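Local coordinates for putative electron transport related protein (Corynebacterium diphtheriae, PDB 4PQ1) that probably acts as a thioredoxin-like thiol-disulfide oxidoreductase of the DsbF type, exchanging disulfides through a CxxC pair, at residues G53-P58 / I82-Y87. Sequence-based numbering, arbitrary orientation.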
ATOM      1  N   GLY A  53     -10.497   0.223   2.183  1.00 22.00           N
ATOM      2  CA  GLY A  53     -11.615   1.006   2.692  1.00 19.98           C
ATOM      3  C   GLY A  53     -12.338   0.086   3.653  1.00 23.08           C
ATOM      4  O   GLY A  53     -12.359  -1.123   3.427  1.00 23.37           O
ATOM      5  N   GLN A  54     -12.907   0.626   4.728  1.00 29.67           N
ATOM      6  CA  GLN A  54     -13.629  -0.212   5.693  1.00 27.40           C
ATOM      7  C   GLN A  54     -14.878  -0.849   5.085  1.00 23.88           C
ATOM      8  O   GLN A  54     -15.388  -1.832   5.612  1.00 34.28           O
ATOM      9  CB  GLN A  54     -13.995   0.593   6.946  1.00 22.69           C
ATOM     10  CG  GLN A  54     -14.839   1.824   6.688  1.00 26.34           C
ATOM     11  CD  GLN A  54     -16.305   1.499   6.491  1.00 27.93           C
ATOM     12  OE1 GLN A  54     -16.901   0.756   7.277  1.00 25.65           O
ATOM     13  NE2 GLN A  54     -16.891   2.037   5.424  1.00 27.78           N
ATOM     14  N   TRP A  55     -15.355  -0.290   3.975  1.00 19.79           N
ATOM     15  CA  TRP A  55     -16.558  -0.760   3.281  1.00 26.23           C
ATOM     16  C   TRP A  55     -16.283  -2.025   2.476  1.00 25.87           C
ATOM     17  O   TRP A  55     -17.175  -2.605   1.853  1.00 27.53           O
ATOM     18  CB  TRP A  55     -17.080   0.342   2.350  1.00 24.39           C
ATOM     19  CG  TRP A  55     -15.966   0.887   1.517  1.00 26.36           C
ATOM     20  CD1 TRP A  55     -15.216   2.008   1.770  1.00 24.55           C
ATOM     21  CD2 TRP A  55     -15.433   0.305   0.326  1.00 21.07           C
ATOM     22  NE1 TRP A  55     -14.269   2.169   0.787  1.00 24.52           N
ATOM     23  CE2 TRP A  55     -14.376   1.130  -0.104  1.00 26.86           C
ATOM     24  CE3 TRP A  55     -15.751  -0.830  -0.425  1.00 19.83           C
ATOM     25  CZ2 TRP A  55     -13.630   0.846  -1.243  1.00 27.56           C
ATOM     26  CZ3 TRP A  55     -15.016  -1.102  -1.554  1.00 26.84           C
ATOM     27  CH2 TRP A  55     -13.966  -0.273  -1.954  1.00 24.86           C
ATOM     28  N   CYS A  56     -15.025  -2.441   2.505  1.00 26.30           N
ATOM     29  CA  CYS A  56     -14.477  -3.418   1.586  1.00 23.32           C
ATOM     30  C   CYS A  56     -14.187  -4.732   2.299  1.00 23.12           C
ATOM     31  O   CYS A  56     -13.297  -4.802   3.143  1.00 31.70           O
ATOM     32  CB  CYS A  56     -13.221  -2.819   0.952  1.00 23.36           C
ATOM     33  SG  CYS A  56     -12.019  -3.939   0.290  1.00 31.43           S
ATOM     34  N   ALA A  57     -14.951  -5.772   1.978  1.00 25.21           N
ATOM     35  CA  ALA A  57     -14.888  -7.012   2.744  1.00 28.79           C
ATOM     36  C   ALA A  57     -13.508  -7.690   2.644  1.00 26.04           C
ATOM     37  O   ALA A  57     -12.953  -8.082   3.674  1.00 32.32           O
ATOM     38  CB  ALA A  57     -15.999  -7.972   2.312  1.00 26.05           C
ATOM     39  N   PRO A  58     -12.943  -7.829   1.431  1.00 28.08           N
ATOM     40  CA  PRO A  58     -11.565  -8.349   1.399  1.00 20.60           C
ATOM     41  C   PRO A  58     -10.579  -7.526   2.222  1.00 23.93           C
ATOM     42  O   PRO A  58      -9.704  -8.101   2.867  1.00 31.05           O
ATOM     43  CB  PRO A  58     -11.215  -8.291  -0.075  1.00 22.73           C
ATOM     44  CG  PRO A  58     -12.505  -8.506  -0.748  1.00 24.21           C
ATOM     45  CD  PRO A  58     -13.497  -7.732   0.070  1.00 24.66           C
ATOM     46  N   ILE A  82      -3.631   3.337   1.937  1.00 15.21           N
ATOM     47  CA  ILE A  82      -4.243   4.382   1.133  1.00 16.68           C
ATOM     48  C   ILE A  82      -5.755   4.158   1.197  1.00 19.87           C
ATOM     49  O   ILE A  82      -6.309   3.324   0.483  1.00 21.43           O
ATOM     50  CB  ILE A  82      -3.721   4.363  -0.319  1.00 20.74           C
ATOM     51  CG1 ILE A  82      -2.206   4.571  -0.325  1.00 20.66           C
ATOM     52  CG2 ILE A  82      -4.411   5.420  -1.177  1.00 17.60           C
ATOM     53  CD1 ILE A  82      -1.590   4.473  -1.692  1.00 30.03           C
ATOM     54  N   ASN A  83      -6.412   4.900   2.074  1.00 20.70           N
ATOM     55  CA  ASN A  83      -7.841   4.736   2.327  1.00 18.74           C
ATOM     56  C   ASN A  83      -8.638   5.394   1.209  1.00 20.96           C
ATOM     57  O   ASN A  83      -8.591   6.621   1.041  1.00 20.46           O
ATOM     58  CB  ASN A  83      -8.167   5.318   3.708  1.00 23.64           C
ATOM     59  CG  ASN A  83      -9.655   5.303   4.043  1.00 20.00           C
ATOM     60  OD1 ASN A  83     -10.222   6.344   4.351  1.00 22.14           O
ATOM     61  ND2 ASN A  83     -10.283   4.134   3.985  1.00 18.79           N
ATOM     62  N   VAL A  84      -9.316   4.582   0.394  1.00 15.72           N
ATOM     63  CA  VAL A  84     -10.061   5.135  -0.735  1.00 21.54           C
ATOM     64  C   VAL A  84     -11.580   4.908  -0.558  1.00 21.84           C
ATOM     65  O   VAL A  84     -11.995   3.973   0.121  1.00 17.72           O
ATOM     66  CB  VAL A  84      -9.585   4.537  -2.087  1.00 22.56           C
ATOM     67  CG1 VAL A  84      -8.051   4.717  -2.250  1.00 18.72           C
ATOM     68  CG2 VAL A  84      -9.965   3.066  -2.209  1.00 18.44           C
ATOM     69  N   ARG A  85     -12.385   5.792  -1.144  1.00 24.94           N
ATOM     70  CA  ARG A  85     -13.841   5.609  -1.223  1.00 26.07           C
ATOM     71  C   ARG A  85     -14.507   5.540   0.146  1.00 21.99           C
ATOM     72  O   ARG A  85     -15.645   5.098   0.278  1.00 28.69           O
ATOM     73  CB  ARG A  85     -14.185   4.352  -2.020  1.00 28.07           C
ATOM     74  CG  ARG A  85     -14.437   4.602  -3.485  1.00 33.15           C
ATOM     75  CD  ARG A  85     -14.279   3.336  -4.326  1.00 29.83           C
ATOM     76  NE  ARG A  85     -13.381   3.630  -5.425  1.00 45.19           N
ATOM     77  CZ  ARG A  85     -12.677   2.744  -6.115  1.00 36.70           C
ATOM     78  NH1 ARG A  85     -12.754   1.443  -5.856  1.00 29.85           N
ATOM     79  NH2 ARG A  85     -11.888   3.185  -7.084  1.00 38.36           N
ATOM     80  N   ASP A  86     -13.784   5.986   1.161  1.00 24.88           N
ATOM     81  CA  ASP A  86     -14.367   6.219   2.465  1.00 24.58           C
ATOM     82  C   ASP A  86     -14.621   7.713   2.590  1.00 25.07           C
ATOM     83  O   ASP A  86     -13.768   8.471   3.060  1.00 29.36           O
ATOM     84  CB  ASP A  86     -13.457   5.698   3.574  1.00 23.75           C
ATOM     85  CG  ASP A  86     -13.896   4.344   4.085  1.00 25.96           C
ATOM     86  OD1 ASP A  86     -15.119   4.155   4.248  1.00 22.74           O
ATOM     87  OD2 ASP A  86     -13.029   3.474   4.327  1.00 25.34           O
ATOM     88  N   TYR A  87     -15.797   8.129   2.130  1.00 23.90           N
ATOM     89  CA  TYR A  87     -16.149   9.543   2.066  1.00 27.75           C
ATOM     90  C   TYR A  87     -16.511  10.090   3.430  1.00 28.44           C
ATOM     91  O   TYR A  87     -16.512  11.300   3.647  1.00 27.30           O
ATOM     92  CB  TYR A  87     -17.290   9.756   1.080  1.00 26.67           C
ATOM     93  CG  TYR A  87     -16.945   9.232  -0.285  1.00 26.48           C
ATOM     94  CD1 TYR A  87     -15.878   9.763  -1.006  1.00 27.63           C
ATOM     95  CD2 TYR A  87     -17.659   8.184  -0.849  1.00 30.94           C
ATOM     96  CE1 TYR A  87     -15.535   9.263  -2.266  1.00 27.62           C
ATOM     97  CE2 TYR A  87     -17.329   7.683  -2.106  1.00 28.45           C
ATOM     98  CZ  TYR A  87     -16.272   8.231  -2.809  1.00 31.03           C
ATOM     99  OH  TYR A  87     -15.950   7.741  -4.052  1.00 27.13           O
TER
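Gly-53 lies against Asn-83, their CA atoms 5.3 Å apart, where Gly-53 to Cys-56 fold into a type I beta turn closed by Cys-56 N to Gly-53 O. The carboxylate of Asp-86 grips this turn with both oxygens. Asp-86 OD2 accepts a hydrogen bond from Gln-54 N at 2.9 Å through its syn lone pair. Asp-86 OD1 accepts one from Gln-54 NE2 at 3.0 Å, also on the syn side. Gln-54 can reach back because its chain bends at chi2 (80°), which points the NE2 edge of its amide at Asp-86 OD1, with the amide and carboxylate planes turned 40° apart. The anti lone pair of Asp-86 OD2 takes Asn-83 ND2 at 2.8 Å, so three N-H groups fix the rotation of the carboxylate. Trp-55 meets the same loop with the edge of its indole. Trp-55 NE1 donates to Val-84 O at 3.0 Å, and the oxygen lies almost in the ring plane. Arg-85 CB packs 3.6 Å from Trp-55 CZ2, while the Arg-85 guanidinium bonds to Ala-122 O. Cys-56 ends the turn, sits at the N-cap of helix 57-61 and forms the disulfide with Cys-59. The contact fastens the turn leading into the CxxC of this thioredoxin fold to the loop after strand 77-83. Strands 46-52 and 77-83, which lead into the two segments, are parallel neighbours in the central sheet. Helix 89-98 packs alongside, with Ala-92 touching Asn-83 and Asp-86, and Ile-91 and Phe-95 touching Gln-54.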